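Local coordinates for ubiquitin-activating enzyme E1-like (PDB 3ONH), which pairs with AOS1 to form the dimeric E1 enzyme that activates SMT3 (SUMO) using ATP, the chain here being its ubiquitin-fold domain, at residues Ile10-Cys16 and Leu99-Ser105; Leu17-Ser23 and Leu58-Ser64. All coordinates share one frame; numbering follows the deposited sequence.

Interaction 1 of 2, residues Ile10-Cys16 and Leu99-Ser105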
ATOM      1  N   ILE A  10      -4.557  -6.314   4.573  1.00  6.81           N
ATOM      2  CA  ILE A  10      -3.641  -7.125   3.785  1.00  9.25           C
ATOM      3  C   ILE A  10      -3.146  -8.281   4.637  1.00 18.88           C
ATOM      4  O   ILE A  10      -2.605  -8.069   5.719  1.00 12.32           O
ATOM      5  CB  ILE A  10      -2.434  -6.301   3.302  1.00 10.38           C
ATOM      6  CG1 ILE A  10      -2.889  -5.201   2.346  1.00  8.24           C
ATOM      7  CG2 ILE A  10      -1.426  -7.188   2.618  1.00 10.34           C
ATOM      8  CD1 ILE A  10      -1.769  -4.280   1.896  1.00 11.65           C
ATOM      9  N   LYS A  11      -3.339  -9.505   4.152  1.00 12.18           N
ATOM     10  CA  LYS A  11      -2.820 -10.694   4.826  1.00 17.26           C
ATOM     11  C   LYS A  11      -1.438 -11.058   4.287  1.00 19.09           C
ATOM     12  O   LYS A  11      -1.302 -11.506   3.145  1.00 16.49           O
ATOM     13  CB  LYS A  11      -3.778 -11.875   4.654  1.00 18.33           C
ATOM     14  CG  LYS A  11      -5.184 -11.630   5.187  1.00 19.03           C
ATOM     15  CD  LYS A  11      -6.143 -12.710   4.692  1.00 38.60           C
ATOM     16  CE  LYS A  11      -7.573 -12.453   5.147  1.00 47.76           C
ATOM     17  NZ  LYS A  11      -7.670 -12.410   6.633  1.00 43.19           N
ATOM     18  N   LEU A  12      -0.422 -10.863   5.122  1.00 22.40           N
ATOM     19  CA  LEU A  12       0.973 -11.084   4.752  1.00 13.85           C
ATOM     20  C   LEU A  12       1.587 -12.167   5.610  1.00 20.53           C
ATOM     21  O   LEU A  12       1.368 -12.200   6.815  1.00 36.26           O
ATOM     22  CB  LEU A  12       1.785  -9.803   4.966  1.00 13.77           C
ATOM     23  CG  LEU A  12       1.963  -8.829   3.810  1.00 22.05           C
ATOM     24  CD1 LEU A  12       2.313  -7.460   4.349  1.00 34.98           C
ATOM     25  CD2 LEU A  12       3.042  -9.323   2.868  1.00 14.32           C
ATOM     26  N   SER A  13       2.363 -13.048   4.990  1.00 11.34           N
ATOM     27  CA  SER A  13       3.210 -13.955   5.740  1.00 11.26           C
ATOM     28  C   SER A  13       4.481 -13.208   6.142  1.00 13.44           C
ATOM     29  O   SER A  13       4.850 -12.212   5.522  1.00 13.42           O
ATOM     30  CB  SER A  13       3.537 -15.206   4.920  1.00 14.72           C
ATOM     31  OG  SER A  13       4.220 -14.886   3.722  1.00 14.40           O
ATOM     32  N   SER A  14       5.142 -13.680   7.189  1.00 14.10           N
ATOM     33  CA  SER A  14       6.332 -13.021   7.707  1.00 15.36           C
ATOM     34  C   SER A  14       7.434 -12.923   6.663  1.00 19.02           C
ATOM     35  O   SER A  14       8.076 -11.888   6.517  1.00 21.13           O
ATOM     36  CB  SER A  14       6.852 -13.773   8.928  1.00 26.26           C
ATOM     37  OG  SER A  14       5.793 -14.057   9.825  1.00 37.16           O
ATOM     38  N   ASP A  15       7.659 -14.015   5.944  1.00 23.85           N
ATOM     39  CA  ASP A  15       8.704 -14.060   4.937  1.00 15.22           C
ATOM     40  C   ASP A  15       8.423 -13.053   3.845  1.00 12.25           C
ATOM     41  O   ASP A  15       9.330 -12.626   3.137  1.00 38.26           O
ATOM     42  CB  ASP A  15       8.790 -15.453   4.319  1.00 29.34           C
ATOM     43  CG  ASP A  15       7.548 -15.816   3.527  1.00 16.76           C
ATOM     44  OD1 ASP A  15       6.432 -15.528   3.998  1.00 27.79           O
ATOM     45  OD2 ASP A  15       7.689 -16.402   2.434  1.00 46.48           O
ATOM     46  N   CYS A  16       7.157 -12.674   3.709  1.00 21.82           N
ATOM     47  CA  CYS A  16       6.753 -11.768   2.643  1.00 13.80           C
ATOM     48  C   CYS A  16       7.097 -10.310   2.965  1.00  9.65           C
ATOM     49  O   CYS A  16       7.559  -9.569   2.106  1.00 14.96           O
ATOM     50  CB  CYS A  16       5.264 -11.921   2.340  1.00 17.03           C
ATOM     51  SG  CYS A  16       4.759 -11.115   0.817  1.00 28.24           S
ATOM     52  N   LEU A  99       0.545 -18.052   8.310  1.00120.29           N
ATOM     53  CA  LEU A  99       0.054 -18.003   6.946  1.00110.13           C
ATOM     54  C   LEU A  99       1.039 -18.806   6.118  1.00104.42           C
ATOM     55  O   LEU A  99       2.202 -18.941   6.497  1.00100.54           O
ATOM     56  CB  LEU A  99      -0.010 -16.567   6.427  1.00105.36           C
ATOM     57  CG  LEU A  99      -1.273 -15.767   6.745  1.00 98.90           C
ATOM     58  CD1 LEU A  99      -1.221 -14.405   6.075  1.00 95.98           C
ATOM     59  CD2 LEU A  99      -2.514 -16.526   6.309  1.00 95.77           C
ATOM     60  N   PRO A 100       0.581 -19.358   4.992  1.00100.82           N
ATOM     61  CA  PRO A 100       1.509 -20.075   4.118  1.00 90.71           C
ATOM     62  C   PRO A 100       2.613 -19.144   3.639  1.00 63.59           C
ATOM     63  O   PRO A 100       2.414 -17.931   3.596  1.00 63.78           O
ATOM     64  CB  PRO A 100       0.628 -20.489   2.945  1.00107.43           C
ATOM     65  CG  PRO A 100      -0.752 -20.514   3.487  1.00110.61           C
ATOM     66  CD  PRO A 100      -0.806 -19.419   4.500  1.00106.78           C
ATOM     67  N   CYS A 101       3.765 -19.703   3.296  1.00 34.87           N
ATOM     68  CA  CYS A 101       4.889 -18.898   2.842  1.00 14.87           C
ATOM     69  C   CYS A 101       4.524 -18.094   1.605  1.00 16.60           C
ATOM     70  O   CYS A 101       3.677 -18.504   0.813  1.00 31.82           O
ATOM     71  CB  CYS A 101       6.100 -19.781   2.562  1.00 29.15           C
ATOM     72  SG  CYS A 101       6.866 -20.444   4.052  1.00 51.36           S
ATOM     73  N   ASN A 102       5.154 -16.935   1.452  1.00 12.42           N
ATOM     74  CA  ASN A 102       4.956 -16.118   0.267  1.00 11.83           C
ATOM     75  C   ASN A 102       3.482 -15.831   0.031  1.00 16.73           C
ATOM     76  O   ASN A 102       2.985 -15.945  -1.085  1.00 25.72           O
ATOM     77  CB  ASN A 102       5.570 -16.801  -0.954  1.00 24.23           C
ATOM     78  CG  ASN A 102       7.049 -17.073  -0.777  1.00 10.28           C
ATOM     79  OD1 ASN A 102       7.820 -16.167  -0.480  1.00 23.03           O
ATOM     80  ND2 ASN A 102       7.447 -18.324  -0.950  1.00 13.95           N
ATOM     81  N   THR A 103       2.789 -15.470   1.102  1.00 14.34           N
ATOM     82  CA  THR A 103       1.422 -15.013   1.000  1.00  9.07           C
ATOM     83  C   THR A 103       1.441 -13.495   1.087  1.00 35.39           C
ATOM     84  O   THR A 103       2.047 -12.924   1.990  1.00 15.76           O
ATOM     85  CB  THR A 103       0.545 -15.584   2.129  1.00 13.13           C
ATOM     86  OG1 THR A 103       0.638 -17.013   2.130  1.00 22.34           O
ATOM     87  CG2 THR A 103      -0.906 -15.186   1.941  1.00 22.50           C
ATOM     88  N   CYS A 104       0.814 -12.848   0.118  1.00 16.73           N
ATOM     89  CA  CYS A 104       0.533 -11.428   0.209  1.00  8.72           C
ATOM     90  C   CYS A 104      -0.833 -11.205  -0.384  1.00 15.16           C
ATOM     91  O   CYS A 104      -0.965 -10.924  -1.569  1.00 33.23           O
ATOM     92  CB  CYS A 104       1.562 -10.599  -0.545  1.00 24.93           C
ATOM     93  SG  CYS A 104       1.193  -8.827  -0.528  1.00 33.82           S
ATOM     94  N   SER A 105      -1.856 -11.342   0.447  1.00 15.50           N
ATOM     95  CA  SER A 105      -3.226 -11.307  -0.029  1.00  9.46           C
ATOM     96  C   SER A 105      -3.851  -9.930   0.173  1.00 11.41           C
ATOM     97  O   SER A 105      -4.089  -9.522   1.301  1.00  9.64           O
ATOM     98  CB  SER A 105      -4.043 -12.365   0.709  1.00 10.27           C
ATOM     99  OG  SER A 105      -5.273 -12.618   0.060  1.00 27.66           O
TER
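Lys11 and Ser105 form an antiparallel hydrogen-bonded pair where the short strand 104-105 lines the edge of strand 6-12 in the sheet of the ubiquitin-fold domain. Lys11 N reaches Ser105 O at 2.9 Å, and Ser105 N returns to Lys11 O at 2.8 Å, the latter almost straight (173° at the hydrogen). Leu12 and Cys104 follow as a non-hydrogen-bonded pair, and Leu12 CD2 lies 3.9 Å from Cys104 SG. On the same side Cys16 SG, anti to its backbone N (chi1 -167°), meets Cys104 CB at 3.5 Å.

Past the strands, Ser13, the N-cap residue of helix 14-19, exchanges two bonds with Thr103: its N donates to Thr103 O, and its OG accepts Thr103 N at 3.0 Å. Asp15 CG lies between its own backbone N and carbonyl carbon (chi1 66°), which turns the carboxylate onto the N-H of Asn102; this N-H bifurcates onto the syn lone pairs of Asp15 OD2 (2.8 Å) and OD1 (3.2 Å). Asn102 OD1 instead takes a hydrogen bond from Lys19, which also forms a weak, long ion pair with Asp15. With an alanine at Asp15 the Asn102 N-H would probably lose its carboxylate acceptor, and Lys19 its weak ion-pair partner. Reciprocal backbone bonds thus set the register at Lys11-Ser105, while Asp15 and Ser13 OG receive the N-H groups of Asn102 and Thr103.

Interaction 2 of 2, residues Leu17-Ser23 and Leu58-Ser64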
ATOM      1  N   LEU A  17       6.877  -9.903   4.205  1.00 15.06           N
ATOM      2  CA  LEU A  17       7.278  -8.572   4.610  1.00 16.33           C
ATOM      3  C   LEU A  17       8.772  -8.412   4.358  1.00  9.34           C
ATOM      4  O   LEU A  17       9.230  -7.346   3.950  1.00 19.03           O
ATOM      5  CB  LEU A  17       6.969  -8.347   6.088  1.00 18.31           C
ATOM      6  CG  LEU A  17       6.890  -6.886   6.539  1.00 12.89           C
ATOM      7  CD1 LEU A  17       5.573  -6.257   6.127  1.00 19.22           C
ATOM      8  CD2 LEU A  17       7.065  -6.794   8.039  1.00 24.58           C
ATOM      9  N   ASN A  18       9.522  -9.482   4.588  1.00 16.13           N
ATOM     10  CA  ASN A  18      10.977  -9.437   4.504  1.00 17.99           C
ATOM     11  C   ASN A  18      11.539  -9.513   3.092  1.00 22.25           C
ATOM     12  O   ASN A  18      12.715  -9.231   2.890  1.00 26.18           O
ATOM     13  CB  ASN A  18      11.608 -10.551   5.346  1.00  9.57           C
ATOM     14  CG  ASN A  18      11.243 -10.458   6.814  1.00 13.15           C
ATOM     15  OD1 ASN A  18      10.745  -9.436   7.281  1.00 38.01           O
ATOM     16  ND2 ASN A  18      11.492 -11.533   7.549  1.00 48.25           N
ATOM     17  N   LYS A  19      10.722  -9.900   2.119  1.00 18.60           N
ATOM     18  CA  LYS A  19      11.227 -10.066   0.757  1.00 12.43           C
ATOM     19  C   LYS A  19      10.563  -9.139  -0.249  1.00  8.63           C
ATOM     20  O   LYS A  19      11.138  -8.836  -1.290  1.00 15.52           O
ATOM     21  CB  LYS A  19      11.056 -11.505   0.286  1.00 12.04           C
ATOM     22  CG  LYS A  19       9.612 -11.905   0.054  1.00 29.29           C
ATOM     23  CD  LYS A  19       9.517 -13.338  -0.438  1.00 40.61           C
ATOM     24  CE  LYS A  19      10.367 -14.248   0.430  1.00 13.66           C
ATOM     25  NZ  LYS A  19      10.340 -15.687   0.009  1.00 26.56           N
ATOM     26  N   MET A  20       9.351  -8.697   0.069  1.00 13.95           N
ATOM     27  CA  MET A  20       8.561  -7.876  -0.829  1.00 10.41           C
ATOM     28  C   MET A  20       9.209  -6.508  -1.003  1.00 14.11           C
ATOM     29  O   MET A  20       9.433  -5.793  -0.027  1.00 11.45           O
ATOM     30  CB  MET A  20       7.155  -7.708  -0.258  1.00 17.91           C
ATOM     31  CG  MET A  20       6.032  -8.180  -1.162  1.00 42.20           C
ATOM     32  SD  MET A  20       5.858  -7.155  -2.627  1.00 28.81           S
ATOM     33  CE  MET A  20       4.190  -7.560  -3.133  1.00 15.91           C
ATOM     34  N   LYS A  21       9.521  -6.147  -2.244  1.00 14.00           N
ATOM     35  CA  LYS A  21      10.134  -4.855  -2.522  1.00 12.22           C
ATOM     36  C   LYS A  21       9.060  -3.797  -2.596  1.00  7.43           C
ATOM     37  O   LYS A  21       7.924  -4.080  -2.977  1.00 14.90           O
ATOM     38  CB  LYS A  21      10.946  -4.890  -3.818  1.00  7.55           C
ATOM     39  CG  LYS A  21      12.333  -5.486  -3.661  1.00 14.92           C
ATOM     40  CD  LYS A  21      12.807  -6.120  -4.959  1.00 36.77           C
ATOM     41  CE  LYS A  21      12.576  -5.200  -6.156  1.00 50.66           C
ATOM     42  NZ  LYS A  21      13.075  -5.800  -7.429  1.00 40.56           N
ATOM     43  N   LEU A  22       9.424  -2.578  -2.211  1.00  9.77           N
ATOM     44  CA  LEU A  22       8.492  -1.467  -2.179  1.00  7.36           C
ATOM     45  C   LEU A  22       7.936  -1.188  -3.569  1.00 12.58           C
ATOM     46  O   LEU A  22       6.732  -0.990  -3.743  1.00  9.64           O
ATOM     47  CB  LEU A  22       9.194  -0.229  -1.629  1.00 19.28           C
ATOM     48  CG  LEU A  22       8.349   1.030  -1.519  1.00 12.43           C
ATOM     49  CD1 LEU A  22       7.107   0.743  -0.697  1.00 17.08           C
ATOM     50  CD2 LEU A  22       9.159   2.148  -0.901  1.00 11.44           C
ATOM     51  N   SER A  23       8.821  -1.181  -4.558  1.00 11.53           N
ATOM     52  CA  SER A  23       8.412  -0.935  -5.933  1.00 11.53           C
ATOM     53  C   SER A  23       7.329  -1.916  -6.358  1.00 10.43           C
ATOM     54  O   SER A  23       6.363  -1.538  -7.018  1.00 19.08           O
ATOM     55  CB  SER A  23       9.613  -1.031  -6.877  1.00 14.11           C
ATOM     56  OG  SER A  23      10.320  -2.244  -6.688  1.00 16.14           O
ATOM     57  N   LEU A  58      13.212   4.811  -2.110  1.00  8.39           N
ATOM     58  CA  LEU A  58      13.215   3.559  -1.353  1.00  6.86           C
ATOM     59  C   LEU A  58      12.635   2.424  -2.195  1.00  9.98           C
ATOM     60  O   LEU A  58      12.161   1.417  -1.675  1.00 10.47           O
ATOM     61  CB  LEU A  58      12.417   3.730  -0.068  1.00 11.55           C
ATOM     62  CG  LEU A  58      12.936   4.782   0.914  1.00  7.06           C
ATOM     63  CD1 LEU A  58      11.848   5.088   1.930  1.00  7.38           C
ATOM     64  CD2 LEU A  58      14.202   4.295   1.591  1.00  8.11           C
ATOM     65  N   ASN A  59      12.682   2.616  -3.507  1.00 16.11           N
ATOM     66  CA  ASN A  59      12.143   1.681  -4.484  1.00 18.46           C
ATOM     67  C   ASN A  59      12.619   0.252  -4.270  1.00 22.05           C
ATOM     68  O   ASN A  59      11.845  -0.701  -4.391  1.00 19.77           O
ATOM     69  CB  ASN A  59      12.572   2.135  -5.879  1.00 20.10           C
ATOM     70  CG  ASN A  59      11.556   1.806  -6.938  1.00 44.53           C
ATOM     71  OD1 ASN A  59      10.371   2.111  -6.797  1.00 50.92           O
ATOM     72  ND2 ASN A  59      12.014   1.192  -8.021  1.00 51.32           N
ATOM     73  N   ASP A  60      13.902   0.111  -3.955  1.00 25.98           N
ATOM     74  CA  ASP A  60      14.554  -1.190  -3.928  1.00 20.32           C
ATOM     75  C   ASP A  60      14.630  -1.817  -2.530  1.00 13.64           C
ATOM     76  O   ASP A  60      15.186  -2.898  -2.363  1.00 16.72           O
ATOM     77  CB  ASP A  60      15.954  -1.079  -4.531  1.00 21.84           C
ATOM     78  CG  ASP A  60      16.326  -2.291  -5.356  1.00 46.35           C
ATOM     79  OD1 ASP A  60      15.449  -2.779  -6.103  1.00 45.85           O
ATOM     80  OD2 ASP A  60      17.484  -2.756  -5.258  1.00 35.65           O
ATOM     81  N   ARG A  61      14.065  -1.137  -1.539  1.00 17.96           N
ATOM     82  CA  ARG A  61      14.040  -1.625  -0.165  1.00  6.80           C
ATOM     83  C   ARG A  61      12.839  -2.541   0.029  1.00  5.52           C
ATOM     84  O   ARG A  61      11.810  -2.345  -0.609  1.00 10.61           O
ATOM     85  CB  ARG A  61      13.913  -0.429   0.777  1.00 14.90           C
ATOM     86  CG  ARG A  61      14.887  -0.400   1.936  1.00 43.27           C
ATOM     87  CD  ARG A  61      16.252   0.090   1.507  1.00 16.54           C
ATOM     88  NE  ARG A  61      17.097  -1.011   1.079  1.00 29.21           N
ATOM     89  CZ  ARG A  61      17.843  -1.735   1.906  1.00 34.41           C
ATOM     90  NH1 ARG A  61      17.848  -1.465   3.204  1.00 29.23           N
ATOM     91  NH2 ARG A  61      18.582  -2.728   1.437  1.00 35.16           N
ATOM     92  N   THR A  62      12.954  -3.537   0.906  1.00 11.93           N
ATOM     93  CA  THR A  62      11.802  -4.380   1.225  1.00  9.22           C
ATOM     94  C   THR A  62      10.953  -3.707   2.288  1.00 20.22           C
ATOM     95  O   THR A  62      11.363  -2.702   2.866  1.00 15.97           O
ATOM     96  CB  THR A  62      12.213  -5.748   1.755  1.00  5.50           C
ATOM     97  OG1 THR A  62      12.872  -5.582   3.017  1.00 13.66           O
ATOM     98  CG2 THR A  62      13.133  -6.435   0.771  1.00 15.08           C
ATOM     99  N   LEU A  63       9.780  -4.269   2.555  1.00 12.51           N
ATOM    100  CA  LEU A  63       8.813  -3.612   3.429  1.00 16.73           C
ATOM    101  C   LEU A  63       9.304  -3.526   4.873  1.00 14.64           C
ATOM    102  O   LEU A  63       9.063  -2.541   5.566  1.00 11.45           O
ATOM    103  CB  LEU A  63       7.464  -4.328   3.376  1.00 16.54           C
ATOM    104  CG  LEU A  63       6.779  -4.383   2.018  1.00  8.42           C
ATOM    105  CD1 LEU A  63       5.356  -4.892   2.184  1.00  6.92           C
ATOM    106  CD2 LEU A  63       6.785  -3.013   1.402  1.00  4.80           C
ATOM    107  N   SER A  64       9.987  -4.564   5.328  1.00 10.90           N
ATOM    108  CA  SER A  64      10.569  -4.549   6.662  1.00 15.61           C
ATOM    109  C   SER A  64      11.803  -3.651   6.719  1.00  9.29           C
ATOM    110  O   SER A  64      12.152  -3.134   7.769  1.00 12.86           O
ATOM    111  CB  SER A  64      10.921  -5.964   7.102  1.00 11.16           C
ATOM    112  OG  SER A  64      11.842  -6.551   6.204  1.00 32.16           O
TER
HETATM  113  O   HOH W   1      14.389  -7.642   4.168  1.00 28.00           O
HETATM  114  O   HOH W   2      12.695  -2.165  -7.253  1.00 23.98           O
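Leu22 holds CG opposite its backbone N (chi1 -180°), which carries CD2 onto Leu58, 3.2 Å from the backbone O and 3.7 Å from CB. Leu63 instead has CG anti to its carbonyl carbon (chi1 -61°), which sets this atom 4.0 Å from Met20 CB; Leu17 approaches Leu63 at about a right angle, its CD1 3.9 Å from Leu63 CB. Phe25 of helix 22-33 extends this apolar patch, touching both Met20 and Leu63.

The polar contacts cluster at the ends of two helices. At the start of helix 22-33, Leu22 N donates to Arg61 O at 2.9 Å, and Ser23 N donates to Asn59 O at 3.1 Å. Both acceptors belong to the type I turn Leu58-Arg61. Near the end of helix 14-19, Ser64 N donates to Leu17 O at 3.2 Å, and Leu63 N makes a weak bond to Met20 O. A water donates to Asn18 O at 2.6 Å and also bonds Thr62 OG1, bridging the Asn18 carbonyl to the threonine hydroxyl.

Lys21 and Asp60 run side by side, their charged atoms beyond salt-bridge range. The loop therefore supplies carbonyl oxygens to first-turn N-H groups of helix 22-33, an N-H to the Leu17 carbonyl near the end of helix 14-19, and a weak one to Met20 just beyond it, while Leu17, Leu22 and Leu63 are buried and pack on the inner side.

The first segments of interactions 1 and 2, 10-16 and 17-23, are consecutive in the chain; the contact centres lie about 14 Å apart, and both use helix 14-19: its start meets 99-105 and its end meets 58-64. Three contacts join them directly. Lys19 NZ lies 2.6 Å from Asn102 OD1, a probable hydrogen bond; Leu12 CD1 packs 3.9 Å from Leu17 CD1; and Cys104 SG is 4.2 Å from Met20 CE. One polar and two apolar contacts therefore join the two interactions. No ligand or metal is part of either contact. Both belong to the framework of the ubiquitin-fold domain, which in E1 enzymes engages the E2; Ubc9 is the E2 of the SUMO pathway.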